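Local coordinates for protein transcriptional regulator, LacI family (PDB 3H5T) that activates transcription in response to inositol, binding a palindromic promoter motif to control the inositol phosphate synthase gene and others of probable cell wall and mycothiol synthesis, at residues A[38-41]-A[42-46]; A[317-321]-A[322-326]. One frame throughout, in Å; residues are numbered along the deposited sequence.

Overall arrangement
Both interactions are local, made between neighbouring turns at the start of a helix, but they lie in distant parts of the chain, their centres 43 Å apart and their nearest atoms about 25 Å apart. Interaction 1 belongs to helix 38-50 of the N-terminal DNA-binding region, a mostly surface contact of backbone bonds and a Leu40–Ile44 contact, with an arginine beside a leucine and a Gln42–Asp46 bond; Ile44 is its buried member. Interaction 2, whose centre lies about 7 Å from the centre of the chain, is partly buried in the sugar-binding-type domain, where strand 316-318 gives way to helix 321-336. There a buried lysine ammonium group is held by an amide oxygen and a salt bridge to Asp158.

Interaction 1 of 2, residues A[38-41]-A[42-46]; sequences AELR and QRILD
Ile44 reaches back over the preceding helical turn to Leu40. Its CB lies 3.5 Å from Leu40 O, the same oxygen that accepts the Ile44 backbone N at 2.9 Å. With CG1 beside its own backbone N and anti to the carbonyl carbon (chi1 -72°), the longer branch heads toward the start of the helix, and CG1 passes beside Leu40 O. At the tip, CD1 rests 3.9 Å from Leu40 CG, the two side chains running at a slant to each other. Ile44 is buried because the other elements of the helix-turn-helix region close round it: Leu19 of helix 11-19, Val26 and Ala29 of helix 23-31, and Ile21 and Leu36 from the loops. Helix 38-50 thus completes the three-helix headpiece of LacI-type regulators, packing against the two helices of the DNA-binding motif; Leu40 adds a contact to Thr25 and Leu45 one to Tyr30. Next, Leu45 repeats the four-residue step toward Arg41. Its N donates to Arg41 O at 2.9 Å, and its CD1 lies 3.7 Å from Arg41 CZ. The extended Arg41 chain, CG to NE, leads away from the helix axis, and the guanidinium at its end passes obliquely by Leu45 CD1. On a more exposed side, Gln42 N and Arg43 N bond to Ala38 O and Glu39 O, while Gln42 NE2 donates to Asp46 OD1 at 2.9 Å. That amide meets the aspartate oxygen from above the carboxylate plane, while the Asp46 backbone N bonds to Gln42 O.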
# COMPACT_ATOMS: atom_id res chain seq x y z
N ALA A 38 -44.44 -13.94 23.01
CA ALA A 38 -44.26 -13.62 21.60
C ALA A 38 -44.31 -12.11 21.38
O ALA A 38 -43.73 -11.60 20.41
CB ALA A 38 -45.34 -14.30 20.77
N GLU A 39 -44.99 -11.40 22.27
CA GLU A 39 -45.11 -9.95 22.16
C GLU A 39 -43.85 -9.18 22.58
O GLU A 39 -43.48 -8.19 21.94
CB GLU A 39 -46.31 -9.45 22.95
CG GLU A 39 -47.66 -9.98 22.45
CD GLU A 39 -48.03 -11.35 23.00
OE1 GLU A 39 -49.11 -11.45 23.64
OE2 GLU A 39 -47.28 -12.34 22.81
N LEU A 40 -43.19 -9.63 23.65
CA LEU A 40 -41.97 -8.96 24.11
C LEU A 40 -40.81 -9.31 23.19
O LEU A 40 -39.89 -8.50 23.00
CB LEU A 40 -41.62 -9.36 25.55
CG LEU A 40 -40.35 -8.70 26.13
CD1 LEU A 40 -40.54 -7.18 26.22
CD2 LEU A 40 -40.03 -9.27 27.52
N ARG A 41 -40.84 -10.50 22.61
CA ARG A 41 -39.77 -10.92 21.71
C ARG A 41 -39.82 -10.02 20.48
O ARG A 41 -38.80 -9.51 20.03
CB ARG A 41 -39.96 -12.38 21.31
CG ARG A 41 -38.90 -12.91 20.37
CD ARG A 41 -39.13 -14.38 20.08
NE ARG A 41 -38.07 -14.91 19.22
CZ ARG A 41 -37.97 -14.67 17.92
NH1 ARG A 41 -38.87 -13.91 17.31
NH2 ARG A 41 -36.95 -15.17 17.24
N GLN A 42 -41.03 -9.84 19.96
CA GLN A 42 -41.22 -9.00 18.79
C GLN A 42 -40.79 -7.56 19.08
O GLN A 42 -40.13 -6.92 18.25
CB GLN A 42 -42.68 -9.02 18.35
CG GLN A 42 -42.86 -8.49 16.95
CD GLN A 42 -41.97 -9.22 15.96
OE1 GLN A 42 -42.17 -10.40 15.68
NE2 GLN A 42 -40.96 -8.52 15.45
N ARG A 43 -41.15 -7.05 20.25
CA ARG A 43 -40.78 -5.69 20.64
C ARG A 43 -39.25 -5.54 20.71
O ARG A 43 -38.69 -4.53 20.27
CB ARG A 43 -41.40 -5.34 22.00
CG ARG A 43 -41.25 -3.88 22.38
CD ARG A 43 -41.86 -3.60 23.73
NE ARG A 43 -43.29 -3.90 23.72
CZ ARG A 43 -44.20 -3.16 23.10
NH1 ARG A 43 -43.84 -2.07 22.43
NH2 ARG A 43 -45.48 -3.51 23.15
N ILE A 44 -38.58 -6.54 21.27
CA ILE A 44 -37.12 -6.52 21.38
C ILE A 44 -36.51 -6.57 19.99
O ILE A 44 -35.56 -5.84 19.70
CB ILE A 44 -36.62 -7.71 22.22
CG1 ILE A 44 -36.97 -7.49 23.69
CG2 ILE A 44 -35.10 -7.89 22.05
CD1 ILE A 44 -36.83 -8.73 24.54
N LEU A 45 -37.06 -7.41 19.13
CA LEU A 45 -36.56 -7.54 17.76
C LEU A 45 -36.77 -6.27 16.94
O LEU A 45 -35.88 -5.85 16.21
CB LEU A 45 -37.24 -8.72 17.07
CG LEU A 45 -36.89 -10.10 17.63
CD1 LEU A 45 -37.53 -11.17 16.75
CD2 LEU A 45 -35.37 -10.28 17.69
N ASP A 46 -37.95 -5.65 17.06
CA ASP A 46 -38.23 -4.43 16.32
C ASP A 46 -37.39 -3.28 16.84
O ASP A 46 -36.92 -2.46 16.06
CB ASP A 46 -39.72 -4.06 16.41
CG ASP A 46 -40.62 -5.09 15.75
OD1 ASP A 46 -40.17 -5.77 14.80
OD2 ASP A 46 -41.78 -5.20 16.17

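Interaction 2 of 2, residues A[317-321]-A[322-326]; sequences VIQPN and KLKGF
Pro320, at the N-cap position, and Asn321, the first helical residue, meet the first turn of helix 321-336. Lys322 opens 322-326, its chain leading outward toward Gln97, to which NZ makes a weak hydrogen bond. Leu323 meets the proline through CB, 4.0 Å from Pro320 CB. Lys324 makes both a backbone and a side-chain bond: its N donates to Pro320 O at 3.0 Å, in the carbonyl plane, with Pro320 also the centre of an inverse gamma turn. Its side chain lies alongside that of Asn321, pointing the same way; a bend at chi3 (64°) brings NZ to 3.0 Å from Asn321 OD1, where it approaches tilted from the amide carbonyl plane. The stronger partner of this ammonium group is Asp158, with which it forms a salt bridge, so the buried charge is met by a carboxylate and an amide oxygen. Gly325 N continues the helix with a bond to Asn321 O at 3.1 Å. Residues 317-326 lie where the chain passes from strand 316-318, the edge of the seven-stranded sheet, into helix 321-336, which packs beside helix 86-98 through Ala87, Phe91 and Ala93, while Lys324 also touches Ile169 of strand 168-171 and Leu347 of strand 344-352.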
# COMPACT_ATOMS: atom_id res chain seq x y z
N VAL A 317 5.52 11.01 3.62
CA VAL A 317 4.31 11.36 2.87
C VAL A 317 3.19 10.40 3.30
O VAL A 317 3.31 9.19 3.12
CB VAL A 317 4.53 11.21 1.34
CG1 VAL A 317 3.25 11.50 0.59
CG2 VAL A 317 5.64 12.14 0.88
N ILE A 318 2.12 10.93 3.87
CA ILE A 318 1.04 10.04 4.28
C ILE A 318 0.12 9.69 3.13
O ILE A 318 -0.40 10.56 2.43
CB ILE A 318 0.20 10.63 5.43
CG1 ILE A 318 1.12 10.91 6.63
CG2 ILE A 318 -0.93 9.65 5.82
CD1 ILE A 318 0.39 11.30 7.88
N GLN A 319 -0.06 8.39 2.94
CA GLN A 319 -0.90 7.86 1.88
C GLN A 319 -2.02 7.03 2.52
O GLN A 319 -1.76 6.14 3.33
CB GLN A 319 -0.04 7.01 0.94
CG GLN A 319 -0.81 6.19 -0.05
CD GLN A 319 0.12 5.42 -0.98
OE1 GLN A 319 1.16 4.91 -0.56
NE2 GLN A 319 -0.27 5.33 -2.25
N PRO A 320 -3.27 7.32 2.17
CA PRO A 320 -4.41 6.58 2.73
C PRO A 320 -4.54 5.19 2.13
O PRO A 320 -5.41 4.95 1.29
CB PRO A 320 -5.59 7.49 2.39
CG PRO A 320 -5.20 8.01 1.04
CD PRO A 320 -3.73 8.35 1.21
N ASN A 321 -3.68 4.26 2.56
CA ASN A 321 -3.69 2.91 2.04
C ASN A 321 -4.92 2.07 2.32
O ASN A 321 -5.31 1.24 1.49
CB ASN A 321 -2.45 2.14 2.50
CG ASN A 321 -1.21 2.56 1.75
OD1 ASN A 321 -1.25 2.76 0.54
ND2 ASN A 321 -0.09 2.69 2.46
N LYS A 322 -5.54 2.25 3.48
CA LYS A 322 -6.72 1.46 3.76
C LYS A 322 -7.86 1.92 2.85
O LYS A 322 -8.63 1.11 2.34
CB LYS A 322 -7.13 1.58 5.24
CG LYS A 322 -8.32 0.72 5.63
CD LYS A 322 -8.43 0.63 7.13
CE LYS A 322 -9.32 -0.51 7.59
NZ LYS A 322 -10.78 -0.21 7.55
N LEU A 323 -7.94 3.23 2.63
CA LEU A 323 -8.98 3.79 1.78
C LEU A 323 -8.75 3.33 0.34
O LEU A 323 -9.71 3.03 -0.39
CB LEU A 323 -8.97 5.33 1.85
CG LEU A 323 -10.07 6.05 1.06
CD1 LEU A 323 -11.41 5.76 1.68
CD2 LEU A 323 -9.81 7.56 1.04
N LYS A 324 -7.48 3.27 -0.05
CA LYS A 324 -7.11 2.85 -1.40
C LYS A 324 -7.59 1.42 -1.64
O LYS A 324 -8.04 1.08 -2.73
CB LYS A 324 -5.60 2.93 -1.60
CG LYS A 324 -5.16 2.57 -3.00
CD LYS A 324 -3.66 2.65 -3.14
CE LYS A 324 -2.97 1.63 -2.25
NZ LYS A 324 -1.48 1.80 -2.27
N GLY A 325 -7.48 0.60 -0.61
CA GLY A 325 -7.92 -0.77 -0.71
C GLY A 325 -9.43 -0.88 -0.70
O GLY A 325 -10.00 -1.70 -1.42
N PHE A 326 -10.08 -0.06 0.12
CA PHE A 326 -11.54 -0.07 0.18
C PHE A 326 -12.12 0.34 -1.17
O PHE A 326 -13.03 -0.31 -1.68
CB PHE A 326 -12.07 0.88 1.26
CG PHE A 326 -13.56 0.83 1.42
CD1 PHE A 326 -14.18 -0.24 2.07
CD2 PHE A 326 -14.37 1.84 0.90
CE1 PHE A 326 -15.57 -0.30 2.20
CE2 PHE A 326 -15.76 1.79 1.02
CZ PHE A 326 -16.36 0.71 1.67